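Local coordinates for agarase (Pseudoalteromonas fuliginea, PDB 6XJ9), which is an agarase of glycoside hydrolase family 50 that probably hydrolyses beta-1,4 linkages of agarose, at residues S264-W269 with V293-Y298; T278-T283 with L610-Y615; T314-Y319 with G724-G729; K376-R381 with E393-Y398. One frame throughout, in Å; residues are numbered along the deposited sequence.

Contact 1: residues S264-W269 with V293-Y298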
loop_
_atom_site.group_PDB
_atom_site.type_symbol
_atom_site.label_atom_id
_atom_site.label_comp_id
_atom_site.label_asym_id
_atom_site.label_seq_id
_atom_site.Cartn_x
_atom_site.Cartn_y
_atom_site.Cartn_z
ATOM N N SER A 264 1.593 -28.956 2.971
ATOM C CA SER A 264 0.955 -30.247 3.187
ATOM C C SER A 264 -0.545 -30.042 3.384
ATOM O O SER A 264 -0.995 -28.909 3.552
ATOM C CB SER A 264 1.584 -30.998 4.338
ATOM O OG SER A 264 1.322 -30.352 5.581
ATOM N N ARG A 265 -1.312 -31.142 3.365
ATOM C CA ARG A 265 -2.767 -31.042 3.397
ATOM C C ARG A 265 -3.243 -30.311 4.656
ATOM O O ARG A 265 -4.234 -29.599 4.601
ATOM C CB ARG A 265 -3.448 -32.399 3.174
ATOM C CG ARG A 265 -2.988 -33.533 4.079
ATOM C CD ARG A 265 -3.652 -34.873 3.763
ATOM N NE ARG A 265 -3.576 -35.704 4.961
ATOM C CZ ARG A 265 -4.216 -36.848 5.170
ATOM N NH1 ARG A 265 -5.013 -37.353 4.242
ATOM N NH2 ARG A 265 -4.068 -37.473 6.326
ATOM N N PHE A 266 -2.520 -30.481 5.772
ATOM C CA PHE A 266 -2.812 -29.808 7.030
ATOM C C PHE A 266 -2.082 -28.463 7.138
ATOM O O PHE A 266 -2.018 -27.886 8.219
ATOM C CB PHE A 266 -2.504 -30.720 8.227
ATOM C CG PHE A 266 -3.482 -31.846 8.449
ATOM C CD1 PHE A 266 -4.696 -31.627 9.084
ATOM C CD2 PHE A 266 -3.183 -33.141 8.054
ATOM C CE1 PHE A 266 -5.595 -32.664 9.307
ATOM C CE2 PHE A 266 -4.086 -34.174 8.263
ATOM C CZ PHE A 266 -5.289 -33.938 8.889
ATOM N N GLY A 267 -1.547 -27.946 6.022
ATOM C CA GLY A 267 -0.930 -26.622 6.001
ATOM C C GLY A 267 0.502 -26.593 6.550
ATOM O O GLY A 267 1.050 -25.529 6.844
ATOM N N GLY A 268 1.133 -27.764 6.665
ATOM C CA GLY A 268 2.513 -27.798 7.119
ATOM C C GLY A 268 3.531 -27.649 5.985
ATOM O O GLY A 268 3.178 -27.458 4.814
ATOM N N TRP A 269 4.802 -27.765 6.375
ATOM C CA TRP A 269 5.964 -27.514 5.537
ATOM C C TRP A 269 6.279 -28.768 4.725
ATOM O O TRP A 269 6.987 -29.651 5.203
ATOM C CB TRP A 269 7.154 -27.108 6.423
ATOM C CG TRP A 269 8.352 -26.623 5.666
ATOM C CD1 TRP A 269 8.376 -26.106 4.402
ATOM C CD2 TRP A 269 9.703 -26.553 6.153
ATOM N NE1 TRP A 269 9.654 -25.743 4.062
ATOM C CE2 TRP A 269 10.487 -26.002 5.119
ATOM C CE3 TRP A 269 10.324 -26.901 7.358
ATOM C CZ2 TRP A 269 11.860 -25.808 5.248
ATOM C CZ3 TRP A 269 11.681 -26.708 7.487
ATOM C CH2 TRP A 269 12.437 -26.170 6.445
ATOM N N VAL A 293 3.807 -29.754 14.949
ATOM C CA VAL A 293 3.911 -30.829 13.984
ATOM C C VAL A 293 2.478 -31.196 13.613
ATOM O O VAL A 293 1.650 -31.381 14.500
ATOM C CB VAL A 293 4.666 -32.030 14.589
ATOM C CG1 VAL A 293 4.867 -33.161 13.592
ATOM C CG2 VAL A 293 5.982 -31.617 15.224
ATOM N N ASP A 294 2.201 -31.278 12.304
ATOM C CA ASP A 294 0.863 -31.599 11.827
ATOM C C ASP A 294 0.625 -33.106 11.974
ATOM O O ASP A 294 1.564 -33.851 12.252
ATOM C CB ASP A 294 0.597 -30.993 10.436
ATOM C CG ASP A 294 1.072 -31.814 9.243
ATOM O OD1 ASP A 294 1.389 -33.014 9.433
ATOM O OD2 ASP A 294 1.091 -31.258 8.117
ATOM N N PRO A 295 -0.626 -33.602 11.810
ATOM C CA PRO A 295 -0.922 -35.033 11.920
ATOM C C PRO A 295 -0.085 -36.001 11.082
ATOM O O PRO A 295 0.044 -37.163 11.465
ATOM C CB PRO A 295 -2.387 -35.100 11.482
ATOM C CG PRO A 295 -2.948 -33.783 11.994
ATOM C CD PRO A 295 -1.854 -32.793 11.642
ATOM N N ASP A 296 0.464 -35.504 9.959
ATOM C CA ASP A 296 1.240 -36.258 8.983
ATOM C C ASP A 296 2.741 -36.149 9.263
ATOM O O ASP A 296 3.545 -36.795 8.592
ATOM C CB ASP A 296 0.918 -35.799 7.554
ATOM C CG ASP A 296 -0.524 -36.058 7.154
ATOM O OD1 ASP A 296 -1.126 -36.992 7.727
ATOM O OD2 ASP A 296 -1.028 -35.341 6.261
ATOM N N GLY A 297 3.114 -35.347 10.266
ATOM C CA GLY A 297 4.495 -35.277 10.732
ATOM C C GLY A 297 5.309 -34.138 10.113
ATOM O O GLY A 297 6.524 -34.065 10.320
ATOM N N TYR A 298 4.653 -33.248 9.356
ATOM C CA TYR A 298 5.349 -32.109 8.779
ATOM C C TYR A 298 5.367 -30.969 9.793
ATOM O O TYR A 298 4.424 -30.831 10.564
ATOM C CB TYR A 298 4.614 -31.588 7.543
ATOM C CG TYR A 298 4.563 -32.571 6.408
ATOM C CD1 TYR A 298 5.659 -32.748 5.579
ATOM C CD2 TYR A 298 3.438 -33.349 6.186
ATOM C CE1 TYR A 298 5.640 -33.667 4.544
ATOM C CE2 TYR A 298 3.396 -34.265 5.146
ATOM C CZ TYR A 298 4.500 -34.418 4.323
ATOM O OH TYR A 298 4.491 -35.323 3.306
HETATM O O HOH W 1 -0.268 -32.615 6.266
#
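The ring of Phe-266 lies flat over the pyrrolidine of Pro-295, whose CG sits 3.7 Å above the ring centroid and only 4° off its normal, a CH-pi contact. At the edge of the same ring, in its plane, comes Asp-296 OD2. That carboxylate is held by Arg-265, side-on and through two nitrogens: NE to OD2 at 2.9 Å and NH2 to OD1 at 3.3 Å, both on syn lone pairs, with guanidinium and carboxylate planes 33° apart. Deeper in, Ser-264 OG donates to Asp-294 OD2 at 2.7 Å, nearly in line with the C-O bond, and accepts from Gly-268 N. Water 1 joins the two turns, accepting from Phe-266 N and donating to OD2 of Asp-294 and of Asp-296. The other oxygen, Asp-294 OD1, faces its own turn: with CG placed between backbone N and carbonyl carbon (chi1 85°), it takes Asp-296 N at 2.7 Å and Tyr-298 N at 3.3 Å from opposite faces of the carboxylate. Cutting Asp-294 back to an alanine would probably strip Ser-264 OG and water 1 of an acceptor and leave the N-H groups of Asp-296 and Tyr-298 without OD1. Two type I turns thus meet, the second reinforced by an Asx turn at Asp-294, at the bend of the hairpin linking strands 289-293 and 299-305.

Contact 2: residues T278-T283 with L610-Y615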
loop_
_atom_site.group_PDB
_atom_site.type_symbol
_atom_site.label_atom_id
_atom_site.label_comp_id
_atom_site.label_asym_id
_atom_site.label_seq_id
_atom_site.Cartn_x
_atom_site.Cartn_y
_atom_site.Cartn_z
ATOM N N THR A 278 1.494 -38.743 14.254
ATOM C CA THR A 278 0.671 -39.323 15.302
ATOM C C THR A 278 -0.801 -39.253 14.907
ATOM O O THR A 278 -1.643 -39.828 15.582
ATOM C CB THR A 278 0.892 -38.624 16.646
ATOM O OG1 THR A 278 0.358 -37.309 16.496
ATOM C CG2 THR A 278 2.349 -38.581 17.060
ATOM N N GLY A 279 -1.095 -38.541 13.814
ATOM C CA GLY A 279 -2.474 -38.311 13.406
ATOM C C GLY A 279 -3.121 -37.149 14.161
ATOM O O GLY A 279 -4.318 -36.927 14.013
ATOM N N TYR A 280 -2.325 -36.425 14.974
ATOM C CA TYR A 280 -2.794 -35.225 15.666
ATOM C C TYR A 280 -1.742 -34.118 15.657
ATOM O O TYR A 280 -0.543 -34.380 15.579
ATOM C CB TYR A 280 -3.209 -35.567 17.098
ATOM C CG TYR A 280 -4.315 -36.586 17.159
ATOM C CD1 TYR A 280 -5.641 -36.212 17.011
ATOM C CD2 TYR A 280 -4.027 -37.933 17.310
ATOM C CE1 TYR A 280 -6.658 -37.153 17.038
ATOM C CE2 TYR A 280 -5.031 -38.888 17.322
ATOM C CZ TYR A 280 -6.349 -38.494 17.197
ATOM O OH TYR A 280 -7.343 -39.427 17.226
ATOM N N PHE A 281 -2.193 -32.860 15.753
ATOM C CA PHE A 281 -1.253 -31.756 15.906
ATOM C C PHE A 281 -0.549 -31.899 17.253
ATOM O O PHE A 281 -1.187 -32.259 18.236
ATOM C CB PHE A 281 -1.971 -30.406 15.809
ATOM C CG PHE A 281 -2.348 -30.009 14.403
ATOM C CD1 PHE A 281 -1.481 -29.264 13.619
ATOM C CD2 PHE A 281 -3.566 -30.390 13.856
ATOM C CE1 PHE A 281 -1.819 -28.908 12.317
ATOM C CE2 PHE A 281 -3.906 -30.029 12.560
ATOM C CZ PHE A 281 -3.034 -29.281 11.794
ATOM N N ARG A 282 0.757 -31.615 17.289
ATOM C CA ARG A 282 1.534 -31.769 18.514
ATOM C C ARG A 282 2.723 -30.810 18.488
ATOM O O ARG A 282 2.872 -30.041 17.539
ATOM C CB ARG A 282 1.965 -33.233 18.648
ATOM C CG ARG A 282 2.860 -33.693 17.511
ATOM C CD ARG A 282 3.192 -35.173 17.563
ATOM N NE ARG A 282 4.131 -35.523 16.502
ATOM C CZ ARG A 282 5.458 -35.470 16.611
ATOM N NH1 ARG A 282 6.018 -35.110 17.750
ATOM N NH2 ARG A 282 6.218 -35.817 15.590
ATOM N N THR A 283 3.584 -30.858 19.515
ATOM C CA THR A 283 4.734 -29.958 19.533
ATOM C C THR A 283 6.034 -30.732 19.294
ATOM O O THR A 283 6.103 -31.936 19.545
ATOM C CB THR A 283 4.839 -29.173 20.847
ATOM O OG1 THR A 283 5.159 -30.103 21.881
ATOM C CG2 THR A 283 3.579 -28.422 21.220
ATOM N N LEU A 610 -10.451 -34.817 25.622
ATOM C CA LEU A 610 -9.736 -34.493 24.396
ATOM C C LEU A 610 -8.271 -34.905 24.529
ATOM O O LEU A 610 -7.365 -34.105 24.279
ATOM C CB LEU A 610 -9.921 -32.998 24.106
ATOM C CG LEU A 610 -11.238 -32.670 23.408
ATOM C CD1 LEU A 610 -11.843 -31.381 23.945
ATOM C CD2 LEU A 610 -11.042 -32.588 21.905
ATOM N N PRO A 611 -8.010 -36.170 24.951
ATOM C CA PRO A 611 -6.660 -36.630 25.286
ATOM C C PRO A 611 -5.671 -36.551 24.135
ATOM O O PRO A 611 -4.479 -36.428 24.387
ATOM C CB PRO A 611 -6.860 -38.109 25.665
ATOM C CG PRO A 611 -8.160 -38.486 24.982
ATOM C CD PRO A 611 -9.008 -37.237 25.135
ATOM N N ASN A 612 -6.171 -36.585 22.889
ATOM C CA ASN A 612 -5.292 -36.661 21.734
ATOM C C ASN A 612 -4.894 -35.259 21.271
ATOM O O ASN A 612 -4.076 -35.127 20.369
ATOM C CB ASN A 612 -5.884 -37.469 20.570
ATOM C CG ASN A 612 -6.301 -38.880 20.947
ATOM O OD1 ASN A 612 -7.365 -39.355 20.538
ATOM N ND2 ASN A 612 -5.489 -39.541 21.750
ATOM N N HIS A 613 -5.479 -34.227 21.890
ATOM C CA HIS A 613 -5.415 -32.868 21.362
ATOM C C HIS A 613 -4.678 -31.949 22.330
ATOM O O HIS A 613 -4.791 -32.114 23.538
ATOM C CB HIS A 613 -6.828 -32.323 21.164
ATOM C CG HIS A 613 -7.505 -32.922 19.987
ATOM N ND1 HIS A 613 -8.213 -34.105 20.080
ATOM C CD2 HIS A 613 -7.570 -32.524 18.700
ATOM C CE1 HIS A 613 -8.700 -34.410 18.900
ATOM N NE2 HIS A 613 -8.319 -33.458 18.032
ATOM N N MET A 614 -3.958 -30.959 21.788
ATOM C CA MET A 614 -3.149 -30.081 22.620
ATOM C C MET A 614 -4.050 -29.152 23.424
ATOM O O MET A 614 -5.054 -28.659 22.915
ATOM C CB MET A 614 -2.205 -29.231 21.769
ATOM C CG MET A 614 -1.077 -30.041 21.162
ATOM S SD MET A 614 0.099 -28.950 20.350
ATOM C CE MET A 614 -0.874 -28.328 18.980
ATOM N N TYR A 615 -3.644 -28.912 24.675
ATOM C CA TYR A 615 -4.255 -27.929 25.551
ATOM C C TYR A 615 -3.385 -26.676 25.521
ATOM O O TYR A 615 -2.199 -26.748 25.832
ATOM C CB TYR A 615 -4.399 -28.527 26.953
ATOM C CG TYR A 615 -4.757 -27.544 28.039
ATOM C CD1 TYR A 615 -5.642 -26.506 27.801
ATOM C CD2 TYR A 615 -4.235 -27.687 29.319
ATOM C CE1 TYR A 615 -5.991 -25.614 28.801
ATOM C CE2 TYR A 615 -4.572 -26.807 30.330
ATOM C CZ TYR A 615 -5.450 -25.770 30.069
ATOM O OH TYR A 615 -5.777 -24.888 31.058
HETATM O O HOH W 2 -3.709 -31.414 18.959
HETATM O O HOH W 3 -1.499 -34.295 19.955
#
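The Tyr-280 ring carries Asn-612 CB over the centre of one face, 3.4 Å from the centroid, a CH-pi contact in which the Asn-612 amide lies 30° from the ring plane. The edge of the tyrosine, meanwhile, points at the face of the His-613 imidazole: a T-shaped pair with centroids 5.3 Å apart and planes at 72°, Tyr-280 CD1 standing off-centre above the imidazole. Asn-497 accounts for the polar end of Tyr-280, hydrogen-bonding to its OH, while His-613 NE2 is bonded to Ser-498 O. This is where the run into strand 282-286 meets the turn leading into the short strand 614-615; the parallel strands here fit the (beta/alpha)8 barrel expected of the family, which would put the contact near their N-terminal ends. Between the backbones the link is water: Phe-281 O accepts from water 2, which in turn accepts from Met-614 N at 2.9 Å, and from water 3, which also donates to Asn-612 O at 2.7 Å. Farther along, Met-614 bends at its last torsion (chi3 -67°), laying SD 3.6 Å from Thr-283 CG2 and folding CE back to 3.9 Å from Phe-281 CB.

Contact 3: residues T314-Y319 with G724-G729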
loop_
_atom_site.group_PDB
_atom_site.type_symbol
_atom_site.label_atom_id
_atom_site.label_comp_id
_atom_site.label_asym_id
_atom_site.label_seq_id
_atom_site.Cartn_x
_atom_site.Cartn_y
_atom_site.Cartn_z
ATOM N N THR A 314 -22.662 -7.398 15.453
ATOM C CA THR A 314 -23.958 -6.757 15.671
ATOM C C THR A 314 -23.801 -5.436 16.424
ATOM O O THR A 314 -22.900 -5.280 17.241
ATOM C CB THR A 314 -24.959 -7.661 16.407
ATOM O OG1 THR A 314 -24.719 -7.599 17.817
ATOM C CG2 THR A 314 -24.955 -9.094 15.925
ATOM N N THR A 315 -24.706 -4.493 16.154
ATOM C CA THR A 315 -24.676 -3.187 16.797
ATOM C C THR A 315 -26.071 -2.840 17.319
ATOM O O THR A 315 -27.084 -3.228 16.735
ATOM C CB THR A 315 -24.080 -2.130 15.853
ATOM O OG1 THR A 315 -23.747 -0.961 16.609
ATOM C CG2 THR A 315 -24.987 -1.778 14.690
ATOM N N LEU A 316 -26.118 -2.096 18.426
ATOM C CA LEU A 316 -27.379 -1.655 18.998
ATOM C C LEU A 316 -28.023 -0.594 18.100
ATOM O O LEU A 316 -27.377 0.376 17.719
ATOM C CB LEU A 316 -27.121 -1.139 20.416
ATOM C CG LEU A 316 -26.740 -2.230 21.417
ATOM C CD1 LEU A 316 -26.066 -1.636 22.646
ATOM C CD2 LEU A 316 -27.954 -3.056 21.803
ATOM N N THR A 317 -29.307 -0.799 17.784
ATOM C CA THR A 317 -30.061 0.020 16.845
ATOM C C THR A 317 -30.750 1.167 17.574
ATOM O O THR A 317 -31.162 2.137 16.942
ATOM C CB THR A 317 -31.175 -0.791 16.166
ATOM O OG1 THR A 317 -32.047 -1.263 17.199
ATOM C CG2 THR A 317 -30.651 -1.959 15.361
ATOM N N GLY A 318 -30.905 1.030 18.896
ATOM C CA GLY A 318 -31.619 2.028 19.683
ATOM C C GLY A 318 -33.064 1.618 19.965
ATOM O O GLY A 318 -33.782 2.298 20.696
ATOM N N TYR A 319 -33.494 0.501 19.368
ATOM C CA TYR A 319 -34.828 -0.012 19.610
ATOM C C TYR A 319 -34.777 -1.001 20.770
ATOM O O TYR A 319 -33.726 -1.568 21.065
ATOM C CB TYR A 319 -35.416 -0.596 18.323
ATOM C CG TYR A 319 -35.711 0.423 17.250
ATOM C CD1 TYR A 319 -34.720 0.878 16.398
ATOM C CD2 TYR A 319 -36.989 0.942 17.088
ATOM C CE1 TYR A 319 -34.985 1.817 15.411
ATOM C CE2 TYR A 319 -37.276 1.865 16.094
ATOM C CZ TYR A 319 -36.269 2.308 15.256
ATOM O OH TYR A 319 -36.539 3.232 14.286
ATOM N N GLY A 724 -20.102 0.475 16.949
ATOM C CA GLY A 724 -19.778 -0.280 18.147
ATOM C C GLY A 724 -20.376 -1.680 18.105
ATOM O O GLY A 724 -21.537 -1.854 17.752
ATOM N N ARG A 725 -19.560 -2.683 18.441
ATOM C CA ARG A 725 -20.124 -3.988 18.739
ATOM C C ARG A 725 -21.070 -3.839 19.936
ATOM O O ARG A 725 -20.792 -3.054 20.837
ATOM C CB ARG A 725 -19.025 -5.035 18.930
ATOM C CG ARG A 725 -18.300 -4.937 20.260
ATOM C CD ARG A 725 -17.232 -5.995 20.371
ATOM N NE ARG A 725 -16.643 -6.020 21.702
ATOM C CZ ARG A 725 -15.627 -6.804 22.038
ATOM N NH1 ARG A 725 -15.092 -7.615 21.139
ATOM N NH2 ARG A 725 -15.147 -6.775 23.264
ATOM N N ALA A 726 -22.186 -4.584 19.903
ATOM C CA ALA A 726 -23.287 -4.507 20.856
ATOM C C ALA A 726 -22.827 -4.615 22.313
ATOM O O ALA A 726 -23.334 -3.901 23.178
ATOM C CB ALA A 726 -24.307 -5.575 20.531
ATOM N N TYR A 727 -21.861 -5.498 22.581
ATOM C CA TYR A 727 -21.468 -5.817 23.949
ATOM C C TYR A 727 -20.927 -4.591 24.688
ATOM O O TYR A 727 -21.327 -4.348 25.822
ATOM C CB TYR A 727 -20.449 -6.961 23.981
ATOM C CG TYR A 727 -19.921 -7.295 25.355
ATOM C CD1 TYR A 727 -20.718 -7.929 26.294
ATOM C CD2 TYR A 727 -18.617 -6.992 25.716
ATOM C CE1 TYR A 727 -20.243 -8.237 27.560
ATOM C CE2 TYR A 727 -18.120 -7.306 26.973
ATOM C CZ TYR A 727 -18.942 -7.922 27.900
ATOM O OH TYR A 727 -18.472 -8.223 29.145
ATOM N N ASP A 728 -20.010 -3.839 24.059
ATOM C CA ASP A 728 -19.303 -2.793 24.785
ATOM C C ASP A 728 -18.940 -1.602 23.901
ATOM O O ASP A 728 -18.125 -0.786 24.315
ATOM C CB ASP A 728 -18.009 -3.338 25.402
ATOM C CG ASP A 728 -17.083 -3.987 24.379
ATOM O OD1 ASP A 728 -17.295 -3.780 23.166
ATOM O OD2 ASP A 728 -16.163 -4.702 24.792
ATOM N N GLY A 729 -19.457 -1.538 22.665
ATOM C CA GLY A 729 -19.250 -0.351 21.842
ATOM C C GLY A 729 -17.896 -0.261 21.139
ATOM O O GLY A 729 -17.628 0.728 20.459
HETATM O O HOH W 4 -23.551 -1.160 19.608
#
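Thr-314 to Leu-316, near the beginning of strand 315-320 in a four-stranded antiparallel sheet, receive the loop 724-729 that follows strand 709-714; the contact ties this sheet to the return from what is probably a barrel strand. Backbone makes the first link: Ala-726 N donates to Thr-314 O at 2.8 Å, tilted 26° from the carbonyl plane. Thr-315 OG1 makes the second, giving its proton to Gly-724 O at 2.6 Å in the carbonyl plane, and it is also bonded to Thr-723 OG1. With chi1 at -165° this hydroxyl is swung opposite the backbone N and meets the loop carbonyl directly. Water 4 donates to the same Gly-724 O and accepts from Leu-316 N, so the carbonyl has two donors. The methyl of Ala-726 packs 3.4 Å from Thr-314 OG1, with Thr-394 and Arg-381 also against it. Arg-725, whose CB points away from the strand, bonds within its own loop, gripping Asp-728 side-on with NE to OD1 and NH2 to OD2, each at 2.8 Å.

Contact 4: residues K376-R381 with E393-Y398; sequences KHFGYR and ETYSFY
His-377 O takes two donors, Ser-396 N at 3.2 Å and water 5 at 3.0 Å, and a CA-H contact from Tyr-395 besides. It lies where the beta hairpin of strands 378-381 and 392-395 gives way to helix 397-406, with Ser-396 as N-cap. Two residues along, Gly-379 and Thr-394 form the antiparallel hydrogen-bonded pair, both bonds nearly straight at the hydrogen. Phe-378, Glu-393 and Tyr-395 share a face of the sheet. The Tyr-395 ring turns its edge to the Phe-378 face, planes at 58° and CD1 to CD1 3.8 Å, while its OH goes to Leu-374 O. Glu-393, extended with CG opposite the backbone N (chi1 174°), runs obliquely past the phenyl until OE2 is 3.2 Å from Phe-378 CE1. Its oxygens are spoken for elsewhere: OE1 by Arg-353 and Tyr-370, OE2 by Thr-317. With a glutamine in place of Glu-393, the Arg-353 charge is likely to be left without its counter-charge. Across the sheet Thr-394 OG1, bonded to water 5, sits 3.4 Å from Gly-379 CA, in space that a beta carbon there would need.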
loop_
_atom_site.group_PDB
_atom_site.type_symbol
_atom_site.label_atom_id
_atom_site.label_comp_id
_atom_site.label_asym_id
_atom_site.label_seq_id
_atom_site.Cartn_x
_atom_site.Cartn_y
_atom_site.Cartn_z
ATOM N N LYS A 376 -34.109 -10.312 8.702
ATOM C CA LYS A 376 -33.706 -11.480 9.465
ATOM C C LYS A 376 -32.393 -11.200 10.201
ATOM O O LYS A 376 -32.010 -11.962 11.084
ATOM C CB LYS A 376 -33.649 -12.720 8.566
ATOM C CG LYS A 376 -32.554 -12.727 7.509
ATOM C CD LYS A 376 -32.312 -14.101 6.884
ATOM C CE LYS A 376 -33.423 -14.560 5.962
ATOM N NZ LYS A 376 -33.545 -13.681 4.774
ATOM N N HIS A 377 -31.728 -10.089 9.854
ATOM C CA HIS A 377 -30.459 -9.727 10.467
ATOM C C HIS A 377 -30.637 -8.896 11.734
ATOM O O HIS A 377 -29.648 -8.480 12.327
ATOM C CB HIS A 377 -29.492 -9.148 9.428
ATOM C CG HIS A 377 -29.369 -10.076 8.269
ATOM N ND1 HIS A 377 -28.901 -11.363 8.422
ATOM C CD2 HIS A 377 -29.749 -9.951 6.980
ATOM C CE1 HIS A 377 -28.945 -11.977 7.261
ATOM N NE2 HIS A 377 -29.472 -11.133 6.357
ATOM N N PHE A 378 -31.888 -8.668 12.151
ATOM C CA PHE A 378 -32.128 -8.147 13.487
ATOM C C PHE A 378 -31.821 -9.237 14.510
ATOM O O PHE A 378 -32.055 -10.419 14.265
ATOM C CB PHE A 378 -33.568 -7.642 13.666
ATOM C CG PHE A 378 -33.874 -6.286 13.074
ATOM C CD1 PHE A 378 -33.368 -5.124 13.644
ATOM C CD2 PHE A 378 -34.690 -6.166 11.958
ATOM C CE1 PHE A 378 -33.645 -3.879 13.094
ATOM C CE2 PHE A 378 -34.968 -4.920 11.411
ATOM C CZ PHE A 378 -34.443 -3.780 11.976
ATOM N N GLY A 379 -31.276 -8.817 15.653
ATOM C CA GLY A 379 -31.044 -9.704 16.783
ATOM C C GLY A 379 -31.398 -8.993 18.082
ATOM O O GLY A 379 -32.126 -8.005 18.061
ATOM N N TYR A 380 -30.877 -9.511 19.198
ATOM C CA TYR A 380 -31.109 -8.926 20.501
ATOM C C TYR A 380 -29.942 -9.235 21.437
ATOM O O TYR A 380 -29.383 -10.331 21.406
ATOM C CB TYR A 380 -32.434 -9.402 21.104
ATOM C CG TYR A 380 -32.851 -8.551 22.276
ATOM C CD1 TYR A 380 -33.592 -7.396 22.089
ATOM C CD2 TYR A 380 -32.440 -8.863 23.565
ATOM C CE1 TYR A 380 -33.946 -6.585 23.157
ATOM C CE2 TYR A 380 -32.775 -8.064 24.641
ATOM C CZ TYR A 380 -33.531 -6.919 24.435
ATOM O OH TYR A 380 -33.863 -6.127 25.486
ATOM N N ARG A 381 -29.614 -8.250 22.281
ATOM C CA ARG A 381 -28.542 -8.342 23.261
ATOM C C ARG A 381 -29.110 -8.102 24.655
ATOM O O ARG A 381 -29.614 -7.010 24.936
ATOM C CB ARG A 381 -27.491 -7.263 22.990
ATOM C CG ARG A 381 -26.248 -7.390 23.858
ATOM C CD ARG A 381 -25.231 -8.110 23.003
ATOM N NE ARG A 381 -24.251 -8.900 23.724
ATOM C CZ ARG A 381 -23.240 -9.538 23.143
ATOM N NH1 ARG A 381 -23.073 -9.461 21.831
ATOM N NH2 ARG A 381 -22.401 -10.245 23.876
ATOM N N GLU A 393 -32.313 -4.271 20.836
ATOM C CA GLU A 393 -32.264 -4.771 19.479
ATOM C C GLU A 393 -30.883 -4.510 18.893
ATOM O O GLU A 393 -30.263 -3.479 19.162
ATOM C CB GLU A 393 -33.339 -4.034 18.682
ATOM C CG GLU A 393 -33.323 -4.337 17.204
ATOM C CD GLU A 393 -34.415 -3.569 16.487
ATOM O OE1 GLU A 393 -35.563 -4.041 16.512
ATOM O OE2 GLU A 393 -34.109 -2.486 15.942
ATOM N N THR A 394 -30.410 -5.467 18.086
ATOM C CA THR A 394 -29.178 -5.260 17.346
ATOM C C THR A 394 -29.482 -5.445 15.864
ATOM O O THR A 394 -30.504 -6.030 15.515
ATOM C CB THR A 394 -28.076 -6.202 17.850
ATOM O OG1 THR A 394 -28.468 -7.511 17.444
ATOM C CG2 THR A 394 -27.903 -6.168 19.357
ATOM N N TYR A 395 -28.598 -4.934 15.009
ATOM C CA TYR A 395 -28.614 -5.287 13.599
ATOM C C TYR A 395 -27.198 -5.664 13.178
ATOM O O TYR A 395 -26.248 -5.136 13.739
ATOM C CB TYR A 395 -29.174 -4.155 12.736
ATOM C CG TYR A 395 -29.540 -4.618 11.349
ATOM C CD1 TYR A 395 -30.561 -5.540 11.138
ATOM C CD2 TYR A 395 -28.844 -4.162 10.248
ATOM C CE1 TYR A 395 -30.879 -5.993 9.867
ATOM C CE2 TYR A 395 -29.168 -4.577 8.965
ATOM C CZ TYR A 395 -30.184 -5.497 8.776
ATOM O OH TYR A 395 -30.462 -5.901 7.506
ATOM N N SER A 396 -27.083 -6.583 12.210
ATOM C CA SER A 396 -25.794 -6.964 11.644
ATOM C C SER A 396 -25.690 -6.557 10.172
ATOM O O SER A 396 -26.207 -7.247 9.295
ATOM C CB SER A 396 -25.539 -8.434 11.817
ATOM O OG SER A 396 -24.268 -8.769 11.274
ATOM N N PHE A 397 -24.987 -5.450 9.896
ATOM C CA PHE A 397 -24.825 -5.009 8.519
ATOM C C PHE A 397 -23.920 -5.975 7.753
ATOM O O PHE A 397 -24.093 -6.158 6.544
ATOM C CB PHE A 397 -24.364 -3.549 8.443
ATOM C CG PHE A 397 -25.384 -2.528 8.891
ATOM C CD1 PHE A 397 -26.362 -2.068 8.020
ATOM C CD2 PHE A 397 -25.357 -2.022 10.182
ATOM C CE1 PHE A 397 -27.301 -1.137 8.444
ATOM C CE2 PHE A 397 -26.290 -1.085 10.607
ATOM C CZ PHE A 397 -27.257 -0.637 9.733
ATOM N N TYR A 398 -22.965 -6.601 8.455
ATOM C CA TYR A 398 -22.107 -7.565 7.783
ATOM C C TYR A 398 -22.933 -8.756 7.296
ATOM O O TYR A 398 -22.799 -9.151 6.144
ATOM C CB TYR A 398 -20.904 -7.996 8.625
ATOM C CG TYR A 398 -20.040 -9.009 7.912
ATOM C CD1 TYR A 398 -19.212 -8.632 6.863
ATOM C CD2 TYR A 398 -20.106 -10.358 8.231
ATOM C CE1 TYR A 398 -18.444 -9.563 6.181
ATOM C CE2 TYR A 398 -19.348 -11.303 7.560
ATOM C CZ TYR A 398 -18.513 -10.903 6.531
ATOM O OH TYR A 398 -17.746 -11.818 5.867
HETATM O O HOH W 5 -28.196 -8.466 14.933
#

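From the N-terminal side, contact 1 opens at 264-269 and closes a short loop at 293-298. Contact 2 starts within that loop, at 278-283, and crosses it, closing only at 610-615; the two touch where 279-282 pairs with 293-295. Contact 3 opens at 314-319, crosses contact 2 and closes last, at 724-729. Contact 4, a local hairpin closure from 376-381 to 393-398, falls within the spans of both contacts 2 and 3. Contact 1 ties the 294-297 turn to the 264-269 loop, contact 2 the run into strand 282-286 to the entry of strand 614-615; contacts 3 and 4, centres 9 Å apart, share the antiparallel sheet, 38 to 41 Å between centres from the first pair.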